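Local coordinates for protein oxalate--CoA ligase (Arabidopsis thaliana, PDB 5IE2) that belongs to the ANL superfamily of AMP-binding enzymes and holds adenosine-5'-triphosphate in a pocket lined by residues of both its family regions, at residues A[21-27]-A[248-252]; A[204-210]-A[254-260]. All coordinates share one frame; numbering follows the deposited sequence.

Interactions 1 and 2 lie side by side in the N-terminal part of the chain, their centres about 11 Å apart. Helix 242-251, whose end makes interaction 1, leads directly into strand 256-259 of interaction 2, with a probable hydrogen bond at the turn from A254 N to M249 O (2.9 Å). A second link is the probable bond from S205 OG to Y252 O (2.8 Å), while M249 SD packs on V207 CG2 at 3.6 Å. Interaction 1 is the more peripheral, its centre about 21 Å from that of the chain against about 12 Å for interaction 2. At the inner end of 254-260, the V260 side chain lies about 8 Å from the bound adenosine-5'-triphosphate, near the ligand but not touching it.

Interaction 1: residues A[21-27]-A[248-252]; sequences RALSVSG and DMKKY
S26 and G27 supply the direct hydrogen bonds to 248-252. S26 OG, anti to its own N (chi1 -179°), donates to D248 OD1 at 2.5 Å, reaching that oxygen from above the carboxylate plane. G27 N gives an almost straight bond to Y252 OH (2.8 Å, 176° at the hydrogen), arriving at the ring edge near its plane. One water extends this polar cluster, donating to S26 OG and accepting from K251 NZ at 2.8 Å. These donors sit in the turn of the hairpin of strands 21-25 and 29-32; within its first strand A22 and L23 both face L31, a classic beta bulge. The partners come from the C-terminal end of helix 242-251, with Y252 the first residue beyond it. Across the contact the rest is packing. Y252 CD1 lies over one face of the R21 guanidinium, 4.0 Å from NH1, with the two planes 52° apart. R21 NH2 comes within 2.9 Å of Y252 O at an angle too poor for a hydrogen bond; that carbonyl bonds S205 OG. R21 NH1 is held by hydrogen bonds to S24 OG (2.9 Å) and T233, while N30 also bonds S24 OG. S24 CB rests 4.0 Å from Y252 CE1.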
# COMPACT_ATOMS: atom_id res chain seq x y z
N ARG A 21 -6.46 22.37 -7.68
CA ARG A 21 -6.77 21.06 -8.23
C ARG A 21 -6.67 19.98 -7.13
O ARG A 21 -5.73 19.98 -6.31
CB ARG A 21 -5.80 20.75 -9.38
CG ARG A 21 -6.16 19.48 -10.18
CD ARG A 21 -5.40 19.46 -11.53
NE ARG A 21 -3.97 19.38 -11.29
CZ ARG A 21 -3.31 18.22 -11.15
NH1 ARG A 21 -3.97 17.04 -11.19
NH2 ARG A 21 -2.01 18.25 -10.96
N ALA A 22 -7.64 19.05 -7.15
CA ALA A 22 -7.66 17.91 -6.25
C ALA A 22 -7.41 16.59 -7.00
O ALA A 22 -6.60 15.79 -6.56
CB ALA A 22 -9.02 17.84 -5.51
N LEU A 23 -8.16 16.35 -8.08
CA LEU A 23 -8.21 15.01 -8.69
C LEU A 23 -8.39 15.14 -10.20
O LEU A 23 -9.37 15.76 -10.67
CB LEU A 23 -9.39 14.20 -8.09
CG LEU A 23 -9.49 12.73 -8.55
CD1 LEU A 23 -8.32 11.98 -8.03
CD2 LEU A 23 -10.79 12.11 -7.93
N SER A 24 -7.46 14.56 -10.95
CA SER A 24 -7.53 14.53 -12.41
C SER A 24 -7.55 13.10 -12.86
O SER A 24 -7.08 12.20 -12.15
CB SER A 24 -6.32 15.23 -13.06
OG SER A 24 -6.32 16.60 -12.76
N VAL A 25 -8.20 12.88 -14.01
CA VAL A 25 -8.07 11.63 -14.75
C VAL A 25 -7.39 12.04 -16.03
O VAL A 25 -7.89 12.94 -16.72
CB VAL A 25 -9.44 10.98 -15.02
CG1 VAL A 25 -9.27 9.79 -16.00
CG2 VAL A 25 -10.12 10.58 -13.71
N SER A 26 -6.20 11.49 -16.27
CA SER A 26 -5.35 11.94 -17.39
C SER A 26 -6.17 12.05 -18.69
O SER A 26 -6.82 11.09 -19.13
CB SER A 26 -4.18 10.98 -17.61
OG SER A 26 -3.35 11.44 -18.70
N GLY A 27 -6.14 13.23 -19.27
CA GLY A 27 -6.77 13.52 -20.57
C GLY A 27 -8.25 13.81 -20.48
O GLY A 27 -8.88 14.09 -21.50
N ASP A 248 2.28 11.52 -17.92
CA ASP A 248 1.33 12.01 -16.92
C ASP A 248 2.01 12.81 -15.82
O ASP A 248 1.47 13.84 -15.38
CB ASP A 248 0.54 10.86 -16.30
CG ASP A 248 -0.60 10.34 -17.20
OD1 ASP A 248 -0.93 11.04 -18.21
OD2 ASP A 248 -1.15 9.25 -16.91
N MET A 249 3.16 12.33 -15.35
CA MET A 249 3.88 13.04 -14.29
C MET A 249 4.26 14.44 -14.77
O MET A 249 4.23 15.40 -14.00
CB MET A 249 5.15 12.29 -13.86
CG MET A 249 4.88 10.94 -13.16
SD MET A 249 4.44 11.15 -11.38
CE MET A 249 6.07 11.58 -10.68
N LYS A 250 4.69 14.54 -16.05
CA LYS A 250 5.05 15.87 -16.55
C LYS A 250 3.84 16.76 -16.73
O LYS A 250 3.81 17.90 -16.25
CB LYS A 250 5.80 15.79 -17.91
CG LYS A 250 7.13 15.17 -17.79
CD LYS A 250 7.68 15.06 -19.25
CE LYS A 250 8.55 13.87 -19.42
NZ LYS A 250 9.31 14.01 -20.71
N LYS A 251 2.83 16.23 -17.43
CA LYS A 251 1.71 17.05 -17.83
C LYS A 251 0.96 17.61 -16.62
O LYS A 251 0.44 18.70 -16.66
CB LYS A 251 0.74 16.21 -18.67
CG LYS A 251 -0.54 16.93 -19.05
CD LYS A 251 -1.35 16.05 -20.02
CE LYS A 251 -2.72 16.70 -20.32
NZ LYS A 251 -3.62 15.88 -21.21
N TYR A 252 0.89 16.81 -15.55
CA TYR A 252 0.16 17.25 -14.38
C TYR A 252 1.07 17.71 -13.25
O TYR A 252 0.63 17.77 -12.10
CB TYR A 252 -0.79 16.11 -13.92
CG TYR A 252 -1.87 15.86 -14.98
CD1 TYR A 252 -3.01 16.69 -15.05
CD2 TYR A 252 -1.70 14.88 -15.94
CE1 TYR A 252 -4.01 16.47 -16.02
CE2 TYR A 252 -2.67 14.66 -16.96
CZ TYR A 252 -3.78 15.50 -17.02
OH TYR A 252 -4.74 15.30 -18.04
O HOH W 1 -3.19 13.09 -20.88

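Interaction 2: residues A[204-210]-A[254-260]; sequences DSTVIVL and ATWYTAV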
# COMPACT_ATOMS: atom_id res chain seq x y z
N ASP A 204 1.87 20.24 -3.96
CA ASP A 204 2.31 18.93 -4.42
C ASP A 204 1.31 18.26 -5.37
O ASP A 204 0.14 18.63 -5.46
CB ASP A 204 2.59 17.98 -3.22
CG ASP A 204 3.93 18.34 -2.52
OD1 ASP A 204 4.94 18.38 -3.24
OD2 ASP A 204 3.93 18.69 -1.30
N SER A 205 1.81 17.26 -6.09
CA SER A 205 1.05 16.63 -7.13
C SER A 205 1.65 15.25 -7.37
O SER A 205 2.87 15.13 -7.38
CB SER A 205 1.13 17.47 -8.42
OG SER A 205 0.67 16.71 -9.52
N THR A 206 0.80 14.24 -7.58
CA THR A 206 1.33 12.89 -7.84
C THR A 206 0.46 12.12 -8.81
O THR A 206 -0.71 12.50 -9.08
CB THR A 206 1.52 12.06 -6.52
OG1 THR A 206 2.34 10.94 -6.82
CG2 THR A 206 0.18 11.55 -5.99
N VAL A 207 1.02 11.03 -9.36
CA VAL A 207 0.27 10.10 -10.22
C VAL A 207 0.17 8.78 -9.46
O VAL A 207 1.20 8.30 -8.99
CB VAL A 207 0.98 9.87 -11.58
CG1 VAL A 207 0.31 8.70 -12.37
CG2 VAL A 207 0.99 11.21 -12.39
N ILE A 208 -1.03 8.24 -9.34
CA ILE A 208 -1.28 6.97 -8.64
C ILE A 208 -0.87 5.79 -9.55
O ILE A 208 -1.41 5.64 -10.67
CB ILE A 208 -2.76 6.80 -8.26
CG1 ILE A 208 -3.23 7.98 -7.40
CG2 ILE A 208 -2.98 5.41 -7.56
CD1 ILE A 208 -2.55 8.02 -6.04
N VAL A 209 0.04 4.95 -9.05
CA VAL A 209 0.51 3.81 -9.81
C VAL A 209 0.28 2.49 -9.07
O VAL A 209 0.81 1.43 -9.48
CB VAL A 209 2.03 3.92 -10.15
CG1 VAL A 209 2.30 5.21 -11.04
CG2 VAL A 209 2.92 3.94 -8.86
N LEU A 210 -0.53 2.53 -8.01
CA LEU A 210 -0.83 1.32 -7.24
C LEU A 210 -2.33 1.14 -7.10
O LEU A 210 -3.04 2.14 -7.07
CB LEU A 210 -0.22 1.44 -5.81
CG LEU A 210 1.32 1.59 -5.69
CD1 LEU A 210 1.71 1.90 -4.24
CD2 LEU A 210 2.05 0.31 -6.16
N ALA A 254 3.70 16.85 -11.53
CA ALA A 254 3.99 16.01 -10.34
C ALA A 254 5.26 16.43 -9.63
O ALA A 254 6.23 16.90 -10.25
CB ALA A 254 4.12 14.55 -10.72
N THR A 255 5.24 16.26 -8.30
CA THR A 255 6.36 16.61 -7.46
C THR A 255 6.89 15.40 -6.70
O THR A 255 7.92 15.50 -6.03
CB THR A 255 5.99 17.69 -6.42
OG1 THR A 255 4.89 17.22 -5.64
CG2 THR A 255 5.58 19.03 -7.12
N TRP A 256 6.15 14.29 -6.75
CA TRP A 256 6.62 13.06 -6.07
C TRP A 256 5.81 11.88 -6.59
O TRP A 256 4.76 12.09 -7.25
CB TRP A 256 6.44 13.22 -4.53
CG TRP A 256 5.02 13.26 -4.10
CD1 TRP A 256 4.12 14.29 -4.32
CD2 TRP A 256 4.29 12.23 -3.40
NE1 TRP A 256 2.89 13.97 -3.77
CE2 TRP A 256 2.98 12.74 -3.16
CE3 TRP A 256 4.66 10.97 -2.87
CZ2 TRP A 256 1.99 11.99 -2.43
CZ3 TRP A 256 3.68 10.22 -2.14
CH2 TRP A 256 2.35 10.73 -1.96
N TYR A 257 6.22 10.64 -6.26
CA TYR A 257 5.33 9.50 -6.38
C TYR A 257 5.76 8.44 -5.35
O TYR A 257 6.87 8.52 -4.78
CB TYR A 257 5.28 8.88 -7.83
CG TYR A 257 6.47 8.03 -8.24
CD1 TYR A 257 6.42 6.62 -8.17
CD2 TYR A 257 7.64 8.62 -8.72
CE1 TYR A 257 7.50 5.83 -8.55
CE2 TYR A 257 8.72 7.86 -9.11
CZ TYR A 257 8.64 6.45 -9.04
OH TYR A 257 9.72 5.68 -9.42
N THR A 258 4.87 7.49 -5.14
CA THR A 258 5.17 6.38 -4.23
C THR A 258 4.84 5.09 -4.95
O THR A 258 3.83 5.01 -5.72
CB THR A 258 4.38 6.53 -2.90
OG1 THR A 258 4.76 5.48 -2.01
CG2 THR A 258 2.85 6.44 -3.13
N ALA A 259 5.66 4.05 -4.72
CA ALA A 259 5.40 2.78 -5.38
C ALA A 259 6.04 1.69 -4.56
O ALA A 259 6.78 1.97 -3.60
CB ALA A 259 5.93 2.77 -6.82
N VAL A 260 5.78 0.46 -4.94
CA VAL A 260 6.47 -0.69 -4.30
C VAL A 260 7.72 -1.06 -5.15
O VAL A 260 7.79 -0.73 -6.35
CB VAL A 260 5.52 -1.90 -4.18
CG1 VAL A 260 4.26 -1.49 -3.34
CG2 VAL A 260 5.09 -2.40 -5.61
O HOH W 2 2.14 8.25 -6.34
O HOH W 3 1.05 5.50 -6.27
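T255 OG1 stands between its own N and carbonyl carbon (chi1 57°), which turns it back on D204 and S205, whereas T206 swings OG1 anti to its N (chi1 -165°), aiming it at W256 O. The T255 hydroxyl donates to the anti lone pair of D204 OD1 at 2.7 Å and accepts from S205 N at 3.1 Å; the other carboxylate oxygen, OD2, forms a salt bridge with R283. S205 O takes a nearly straight bond from T255 N (2.8 Å) and a weak one from W256 N. T206 OG1 donates to W256 O from above the carbonyl plane at 2.7 Å; T206 CB sits over the face of the indole in a CH-pi contact, 3.8 Å from the centroid of the W256 five-membered ring. Strands 205-207 and 256-259 are edge strands of two separate sheets, running the same way but 37° apart, and beyond T206 waters take over from direct bonds. One donates to T206 OG1 and to V207 O (2.8 Å) and accepts from T258 N; another joins V209 N to T258 O. Farther on the junction is apolar: V209 CG2 packs on A259 CB at 3.8 Å, and L210 CD2 touches V260 CG1. V260, the N-cap of helix 261-273, buries its backbone N without a partner. The two sheets are thus joined by a short run of backbone bonds centred on S205 O, by two threonine hydroxyls and, where the edges part, by waters that probably stand in for direct strand pairing at V207 O, V209 N and both T258 backbone polar atoms.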